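Local atomic coordinates of phage-like element PBSX protein XepA (Bacillus subtilis, PDB entry 6IA5), a protein that is of unknown function, assembles as a pentamer and belongs to a prophage lytic cassette, yet does not seem to be involved in host cell lysis. Residues Asp60-Val65 / Ser115-Arg120; Ser68-Trp73 / Gln137-Gly142; Glu182-Ala187 / Met261-Ile266. All blocks are in the same frame, centred on the assembly; numbering follows the deposited sequence.

Contact 1 of 3, residues Asp60-Val65 / Ser115-Arg120; sequences DRLGAV and SKRYYR. With ACT (acetate ion), chain B.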
# COMPACT_ATOMS: atom_id res chain seq x y z
N ASP E 60 -31.59 9.75 19.58
CA ASP E 60 -31.81 10.04 18.17
C ASP E 60 -30.50 10.57 17.58
O ASP E 60 -29.94 11.53 18.12
CB ASP E 60 -32.94 11.05 18.02
CG ASP E 60 -33.47 11.23 16.60
OD1 ASP E 60 -32.88 10.68 15.64
OD2 ASP E 60 -34.50 11.91 16.47
N ARG E 61 -30.01 9.95 16.49
CA ARG E 61 -28.79 10.42 15.84
C ARG E 61 -29.04 11.72 15.07
O ARG E 61 -28.09 12.47 14.82
CB ARG E 61 -28.30 9.42 14.80
CG ARG E 61 -27.77 8.12 15.39
CD ARG E 61 -27.62 7.08 14.30
NE ARG E 61 -26.61 7.58 13.40
CZ ARG E 61 -26.42 7.20 12.16
NH1 ARG E 61 -27.11 6.19 11.65
NH2 ARG E 61 -25.54 7.85 11.41
N LEU E 62 -30.28 11.96 14.66
CA LEU E 62 -30.63 13.08 13.80
C LEU E 62 -30.80 14.34 14.64
O LEU E 62 -31.55 14.35 15.62
CB LEU E 62 -31.93 12.76 13.05
CG LEU E 62 -31.91 11.48 12.20
CD1 LEU E 62 -33.19 11.36 11.38
CD2 LEU E 62 -30.69 11.46 11.28
N GLY E 63 -30.10 15.39 14.25
CA GLY E 63 -30.10 16.63 15.00
C GLY E 63 -29.10 17.59 14.37
O GLY E 63 -28.56 17.28 13.31
N ALA E 64 -28.83 18.69 15.06
CA ALA E 64 -27.85 19.67 14.63
C ALA E 64 -26.47 19.02 14.50
O ALA E 64 -25.70 19.37 13.61
CB ALA E 64 -27.80 20.84 15.60
N VAL E 65 -26.17 18.07 15.38
CA VAL E 65 -24.95 17.28 15.27
C VAL E 65 -25.35 15.88 14.82
O VAL E 65 -26.09 15.20 15.53
CB VAL E 65 -24.17 17.26 16.59
CG1 VAL E 65 -22.92 16.39 16.49
CG2 VAL E 65 -23.83 18.67 17.03
N SER E 115 -25.95 2.84 12.06
CA SER E 115 -26.70 2.88 10.81
C SER E 115 -28.19 3.17 11.02
O SER E 115 -28.78 3.85 10.19
CB SER E 115 -26.48 1.67 9.95
OG SER E 115 -26.34 0.53 10.77
N LYS E 116 -28.79 2.70 12.12
CA LYS E 116 -30.20 2.96 12.34
C LYS E 116 -30.35 4.33 12.99
O LYS E 116 -29.35 4.95 13.36
CB LYS E 116 -30.81 1.86 13.21
CG LYS E 116 -30.55 0.46 12.68
CD LYS E 116 -31.36 -0.60 13.36
CE LYS E 116 -31.10 -1.95 12.71
NZ LYS E 116 -31.81 -3.04 13.43
N ARG E 117 -31.59 4.77 13.20
CA ARG E 117 -31.84 6.12 13.66
C ARG E 117 -31.44 6.34 15.13
O ARG E 117 -30.96 7.41 15.48
CB ARG E 117 -33.29 6.51 13.37
CG ARG E 117 -33.60 7.92 13.83
CD ARG E 117 -34.93 8.39 13.28
NE ARG E 117 -35.17 9.67 13.92
CZ ARG E 117 -36.23 10.44 13.68
NH1 ARG E 117 -37.17 10.04 12.86
NH2 ARG E 117 -36.34 11.60 14.28
N TYR E 118 -31.65 5.33 15.99
CA TYR E 118 -31.51 5.48 17.43
C TYR E 118 -30.45 4.51 17.94
O TYR E 118 -30.35 3.39 17.43
CB TYR E 118 -32.83 5.16 18.15
CG TYR E 118 -33.98 6.03 17.72
CD1 TYR E 118 -34.21 7.25 18.32
CD2 TYR E 118 -34.82 5.64 16.68
CE1 TYR E 118 -35.26 8.07 17.92
CE2 TYR E 118 -35.87 6.44 16.26
CZ TYR E 118 -36.09 7.65 16.89
OH TYR E 118 -37.11 8.46 16.50
N TYR E 119 -29.69 4.95 18.95
CA TYR E 119 -28.70 4.10 19.60
C TYR E 119 -28.97 4.13 21.11
O TYR E 119 -29.60 5.07 21.60
CB TYR E 119 -27.26 4.53 19.27
CG TYR E 119 -26.91 5.95 19.65
CD1 TYR E 119 -27.22 7.01 18.80
CD2 TYR E 119 -26.28 6.24 20.85
CE1 TYR E 119 -26.92 8.32 19.15
CE2 TYR E 119 -25.96 7.55 21.20
CZ TYR E 119 -26.28 8.59 20.35
OH TYR E 119 -26.00 9.88 20.71
N ARG E 120 -28.46 3.11 21.82
CA ARG E 120 -28.48 3.13 23.28
C ARG E 120 -27.44 2.16 23.80
O ARG E 120 -27.01 1.24 23.08
CB ARG E 120 -29.86 2.69 23.81
CG ARG E 120 -30.08 1.19 23.74
CD ARG E 120 -31.43 0.79 24.34
NE ARG E 120 -31.61 -0.65 24.26
CZ ARG E 120 -32.75 -1.28 24.57
NH1 ARG E 120 -33.78 -0.60 25.03
NH2 ARG E 120 -32.85 -2.59 24.41
C ACT B . -35.56 -2.14 14.08
O ACT B . -36.42 -1.31 14.50
OXT ACT B . -34.58 -1.71 13.46
CH3 ACT B . -35.65 -3.64 14.26
O HOH W 1 -28.11 11.76 20.07
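Asp-60 and Tyr-118 face each other as an antiparallel non-hydrogen-bonded pair, their CA atoms 4.6 Å apart, where strand 53-60 ends beside the start of strand 118-125. One step on, N of Arg-61 donates to O of Arg-117 (2.9 Å), and the chain then leaves the strand. An acid suits position 60 because two kinds of donor converge on it. With CG turned anti to the backbone N (chi1 -168°), its carboxylate reaches the extended side chain of Arg-117 and forms a salt bridge in which the arginine grips it side-on: NE bonds OD1 at 3.0 Å and NH2 bonds OD2 at 2.9 Å. The two planes are twisted 44° apart, so only OD2 is met near its carboxylate plane, on the syn side; NE comes to OD1 from above. The backbone N of Leu-62 donates to OD1 from the opposite face. Leu-62 also lays CD1 over one face of the Arg-117 guanidinium, 3.6 Å from NE, while the hydroxyl of Tyr-118 lies over the other. Tyr-75 of the second subunit adds a cation-pi contact to this arginine. Arg-61 bends at chi3 (64°), which brings NH1 to O of Lys-116 at 3.1 Å while NE serves O of Ile-67. Its aliphatic CG meets the edge of the Tyr-119 ring, 3.6 Å from CD1, and a water joins the Tyr-119 hydroxyl to O of Asp-60. The bond from Leu-62 N to Asp-60 OD1 defines an Asx turn, here closing the outermost strand of its sheet within the chain, in a beta sandwich next to a subunit interface.

Contact 2 of 3, residues Ser68-Trp73 / Gln137-Gly142; sequences SKVKGW and QSVGAG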
# COMPACT_ATOMS: atom_id res chain seq x y z
N SER E 68 -22.47 9.87 14.13
CA SER E 68 -22.06 8.81 13.21
C SER E 68 -21.58 7.56 13.95
O SER E 68 -21.58 6.47 13.37
CB SER E 68 -20.99 9.33 12.27
OG SER E 68 -19.85 9.68 13.05
N LYS E 69 -21.12 7.71 15.20
CA LYS E 69 -20.44 6.59 15.87
C LYS E 69 -20.52 6.78 17.38
O LYS E 69 -20.75 7.89 17.88
CB LYS E 69 -18.96 6.51 15.46
CG LYS E 69 -18.12 7.74 15.76
CD LYS E 69 -16.67 7.61 15.26
CE LYS E 69 -15.83 8.81 15.66
NZ LYS E 69 -14.46 8.76 15.07
N VAL E 70 -20.30 5.69 18.12
CA VAL E 70 -20.45 5.71 19.56
C VAL E 70 -19.44 4.76 20.17
O VAL E 70 -19.06 3.76 19.54
CB VAL E 70 -21.91 5.37 19.99
CG1 VAL E 70 -22.32 3.95 19.64
CG2 VAL E 70 -22.14 5.64 21.47
N LYS E 71 -18.99 5.09 21.37
CA LYS E 71 -18.04 4.25 22.08
C LYS E 71 -18.38 4.31 23.56
O LYS E 71 -18.80 5.36 24.05
CB LYS E 71 -16.60 4.71 21.83
CG LYS E 71 -15.53 3.82 22.45
CD LYS E 71 -14.13 4.21 22.01
CE LYS E 71 -13.10 3.24 22.55
NZ LYS E 71 -11.75 3.64 22.16
N GLY E 72 -18.16 3.19 24.27
CA GLY E 72 -18.51 3.12 25.68
C GLY E 72 -17.36 2.62 26.56
O GLY E 72 -16.49 1.89 26.09
N TRP E 73 -17.40 3.04 27.84
CA TRP E 73 -16.50 2.53 28.87
C TRP E 73 -17.34 2.18 30.09
O TRP E 73 -18.18 2.98 30.51
CB TRP E 73 -15.48 3.58 29.27
CG TRP E 73 -14.50 3.94 28.20
CD1 TRP E 73 -13.22 3.49 28.06
CD2 TRP E 73 -14.73 4.84 27.10
NE1 TRP E 73 -12.63 4.07 26.96
CE2 TRP E 73 -13.53 4.90 26.36
CE3 TRP E 73 -15.82 5.62 26.70
CZ2 TRP E 73 -13.40 5.69 25.22
CZ3 TRP E 73 -15.69 6.42 25.59
CH2 TRP E 73 -14.49 6.45 24.85
N GLN E 137 -20.15 7.37 27.83
CA GLN E 137 -20.49 7.29 26.42
C GLN E 137 -19.88 8.47 25.66
O GLN E 137 -20.09 9.62 26.04
CB GLN E 137 -22.01 7.31 26.26
CG GLN E 137 -22.48 7.15 24.82
CD GLN E 137 -23.98 7.05 24.77
OE1 GLN E 137 -24.70 8.06 24.88
NE2 GLN E 137 -24.48 5.82 24.63
N SER E 138 -19.13 8.15 24.58
CA SER E 138 -18.62 9.15 23.65
C SER E 138 -19.31 8.95 22.30
O SER E 138 -19.61 7.82 21.92
CB SER E 138 -17.12 9.08 23.48
OG SER E 138 -16.45 9.40 24.70
N VAL E 139 -19.55 10.06 21.60
CA VAL E 139 -20.11 10.05 20.25
C VAL E 139 -19.20 10.89 19.35
O VAL E 139 -18.48 11.76 19.84
CB VAL E 139 -21.55 10.59 20.23
CG1 VAL E 139 -22.52 9.65 20.96
CG2 VAL E 139 -21.65 12.01 20.76
N GLY E 140 -19.24 10.61 18.05
CA GLY E 140 -18.53 11.42 17.07
C GLY E 140 -19.44 11.73 15.89
O GLY E 140 -20.60 11.31 15.87
N ALA E 141 -18.89 12.48 14.93
CA ALA E 141 -19.65 12.96 13.79
C ALA E 141 -18.67 13.45 12.73
O ALA E 141 -17.56 13.87 13.07
CB ALA E 141 -20.51 14.11 14.26
N GLY E 142 -19.12 13.44 11.46
CA GLY E 142 -18.41 14.16 10.40
C GLY E 142 -17.17 13.42 9.88
O GLY E 142 -16.84 12.30 10.32
O HOH W 2 -17.80 10.13 11.66
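The pairing of Val-70 with Val-139 and of Lys-71 with Ser-138 is a buried antiparallel strand contact between 69-76 and 133-140, the two inner strands of a four-stranded sheet. The axes of the short segments approach to 4.7 Å, with N-to-C directions 162° apart. Lys-71 and Ser-138 form a complete hydrogen-bonded pair, both N to O bonds measuring 2.9 Å. Further along, N of Gly-140 donates to O of Lys-69 (3.1 Å), and the last bond of the run goes from N of Ser-68 to O of Gly-140. On the face carrying Val-70, Gln-137 and Val-139, the branch CG2 of Val-70 stands anti to its backbone N and meets CG of Gln-137 at 3.7 Å and CG1 of Val-139 at 4.1 Å. Branched valines fit here because this face packs on Phe-121 and Tyr-119 of the second sheet; NE2 of Gln-137 bonds OE1 of Gln-56 there. The other face is polar and aromatic. Lys-69 runs extended past Gly-140, with CE 4.0 Å from CA of the glycine, whose lack of a side chain leaves the lysine its course toward Asp-145 and Glu-143 of the fourth subunit. Ser-138 is small enough to lie beside the six-membered ring of Trp-73, its OG 3.2 Å from CZ3 in an oblique approach, and this hydroxyl also bonds O of Val-39. CG of Lys-71 lies over one face of that indole, toward its rim. Beyond the strands, Ser-68 OG donates to a water that in turn donates to O of Gly-142. These are neighbouring inner strands in one sheet of a beta sandwich, the Val-70 and Val-139 face turned to the second sheet and Lys-69 reaching the fourth subunit.

Contact 3 of 3, residues Glu182-Ala187 / Met261-Ile266; sequences ENAESA and MEIISI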
# COMPACT_ATOMS: atom_id res chain seq x y z
N GLU E 182 -16.87 -27.34 -32.36
CA GLU E 182 -17.86 -28.06 -31.57
C GLU E 182 -18.82 -28.78 -32.52
O GLU E 182 -19.55 -28.13 -33.25
CB GLU E 182 -18.62 -27.07 -30.71
CG GLU E 182 -19.71 -27.69 -29.88
CD GLU E 182 -20.05 -26.83 -28.69
OE1 GLU E 182 -20.53 -25.69 -28.85
OE2 GLU E 182 -19.75 -27.30 -27.60
N ASN E 183 -18.77 -30.11 -32.51
CA ASN E 183 -19.66 -30.92 -33.33
C ASN E 183 -19.56 -30.53 -34.81
O ASN E 183 -20.58 -30.41 -35.49
CB ASN E 183 -21.10 -30.83 -32.83
CG ASN E 183 -21.24 -31.34 -31.42
OD1 ASN E 183 -20.68 -32.37 -31.08
ND2 ASN E 183 -21.97 -30.60 -30.60
N ALA E 184 -18.34 -30.33 -35.30
CA ALA E 184 -18.13 -29.97 -36.69
C ALA E 184 -18.57 -31.13 -37.58
O ALA E 184 -18.32 -32.29 -37.25
CB ALA E 184 -16.68 -29.62 -36.92
N GLU E 185 -19.22 -30.79 -38.70
CA GLU E 185 -19.76 -31.78 -39.62
C GLU E 185 -18.93 -31.78 -40.90
O GLU E 185 -18.97 -32.75 -41.66
CB GLU E 185 -21.19 -31.45 -40.01
CG GLU E 185 -22.17 -31.55 -38.87
CD GLU E 185 -23.57 -31.15 -39.30
OE1 GLU E 185 -23.93 -31.47 -40.46
OE2 GLU E 185 -24.29 -30.50 -38.51
N SER E 186 -18.19 -30.70 -41.14
CA SER E 186 -17.40 -30.59 -42.35
C SER E 186 -16.09 -29.85 -42.09
O SER E 186 -15.93 -29.19 -41.06
CB SER E 186 -18.19 -29.92 -43.43
OG SER E 186 -17.50 -30.01 -44.66
N ALA E 187 -15.15 -29.99 -43.03
CA ALA E 187 -13.80 -29.45 -42.93
C ALA E 187 -13.87 -27.94 -42.76
O ALA E 187 -14.66 -27.28 -43.42
CB ALA E 187 -13.01 -29.81 -44.16
N MET E 261 -6.65 -25.32 -34.94
CA MET E 261 -6.74 -26.76 -35.08
C MET E 261 -7.71 -27.04 -36.22
O MET E 261 -8.92 -27.09 -36.00
CB MET E 261 -7.29 -27.36 -33.78
CG MET E 261 -6.36 -27.10 -32.58
SD MET E 261 -4.98 -28.26 -32.69
CE MET E 261 -3.59 -27.18 -32.34
N GLU E 262 -7.17 -27.24 -37.42
CA GLU E 262 -7.99 -27.28 -38.62
C GLU E 262 -8.47 -28.71 -38.87
O GLU E 262 -7.67 -29.66 -38.90
CB GLU E 262 -7.19 -26.76 -39.82
CG GLU E 262 -7.84 -27.02 -41.16
CD GLU E 262 -7.13 -26.41 -42.36
OE1 GLU E 262 -5.98 -25.97 -42.22
OE2 GLU E 262 -7.74 -26.32 -43.43
N ILE E 263 -9.78 -28.87 -39.07
CA ILE E 263 -10.27 -30.13 -39.57
C ILE E 263 -10.08 -30.14 -41.09
O ILE E 263 -10.73 -29.38 -41.80
CB ILE E 263 -11.73 -30.39 -39.14
CG1 ILE E 263 -11.84 -30.48 -37.62
CG2 ILE E 263 -12.25 -31.66 -39.80
CD1 ILE E 263 -13.25 -30.47 -37.09
N ILE E 264 -9.14 -30.99 -41.54
CA ILE E 264 -8.74 -31.13 -42.93
C ILE E 264 -9.81 -31.92 -43.66
O ILE E 264 -10.17 -31.62 -44.80
CB ILE E 264 -7.36 -31.82 -43.04
CG1 ILE E 264 -6.24 -30.92 -42.51
CG2 ILE E 264 -7.06 -32.28 -44.46
CD1 ILE E 264 -6.12 -29.60 -43.26
N SER E 265 -10.31 -32.97 -42.98
CA SER E 265 -11.36 -33.80 -43.53
C SER E 265 -12.10 -34.49 -42.39
O SER E 265 -11.55 -34.67 -41.30
CB SER E 265 -10.81 -34.79 -44.50
OG SER E 265 -9.97 -35.71 -43.83
N ILE E 266 -13.35 -34.86 -42.67
CA ILE E 266 -14.22 -35.54 -41.73
C ILE E 266 -15.32 -36.26 -42.52
O ILE E 266 -15.85 -35.68 -43.48
CB ILE E 266 -14.77 -34.52 -40.72
CG1 ILE E 266 -15.71 -35.14 -39.69
CG2 ILE E 266 -15.40 -33.33 -41.41
CD1 ILE E 266 -16.09 -34.19 -38.60
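Ile-266 reaches from strand 258-267 across to the loop that follows strand 181-184, touching Ala-184, Glu-185 and Ser-186. At CB the side chain forks. The short branch, CG2, is wedged between backbone N and carbonyl carbon and presses on the loop backbone, 3.5 Å from CA of Ser-186 and 3.6 Å from O of Glu-185. The longer branch leaves anti to the backbone N (chi1 180°); CG1 only carries the chain onward, and the tip CD1 comes to rest 3.2 Å from O of Ala-184. A branched isoleucine suits the place, since its two arms touch successive parts of the loop backbone. Around this contact the C-terminal antiparallel sheet is branched or curled, and both partners depart from regular strand geometry. Asn-183 and Ala-184 both face Leu-271, which makes a G1 beta bulge where the chain turns a corner. In the other strand Ile-264 takes a helical backbone angle (psi -41°), and it and Ser-265 both bond to Glu-213, consistent with a classic bulge. Because of that kink Ile-263 and Ile-266, three residues apart, both point to the loop instead of to opposite sides of the sheet. Ile-263 sends CD1 onto CB of Ala-184 at 3.5 Å. Alanine, a single methyl, lets the loop come this close. No hydrogen bond joins the two segments; Ile-263 bonds through its backbone to Ser-188, one residue past the loop segment. The methyl of Ala-187 settles against two carbonyl oxygens, its CB lying 3.3 Å from O of Ile-263 and 3.4 Å from O of Ile-264. The CB atoms of Glu-185 and Ser-186 point away from the strand, as suits polar residues on an exposed loop.

Contacts 1 and 2 belong to one beta sandwich: their centres lie 11 Å apart, their segments alternate along the chain, and they meet where Tyr-119 packs on Gln-137 and Val-139. Contact 2 is the buried one, held by regular backbone bonds between inner strands. Contact 1 is partly buried at a strand end, where charged and turn-forming side chains take over from sheet pairing. Both also touch the second subunit. Contact 3, its centre 69 and 70 Å from those of contacts 1 and 2 and on the opposite side of the chain's centre, is a surface contact in the C-terminal sheet; it relies on aliphatic packing without hydrogen bonds between its segments and is touched by no other subunit.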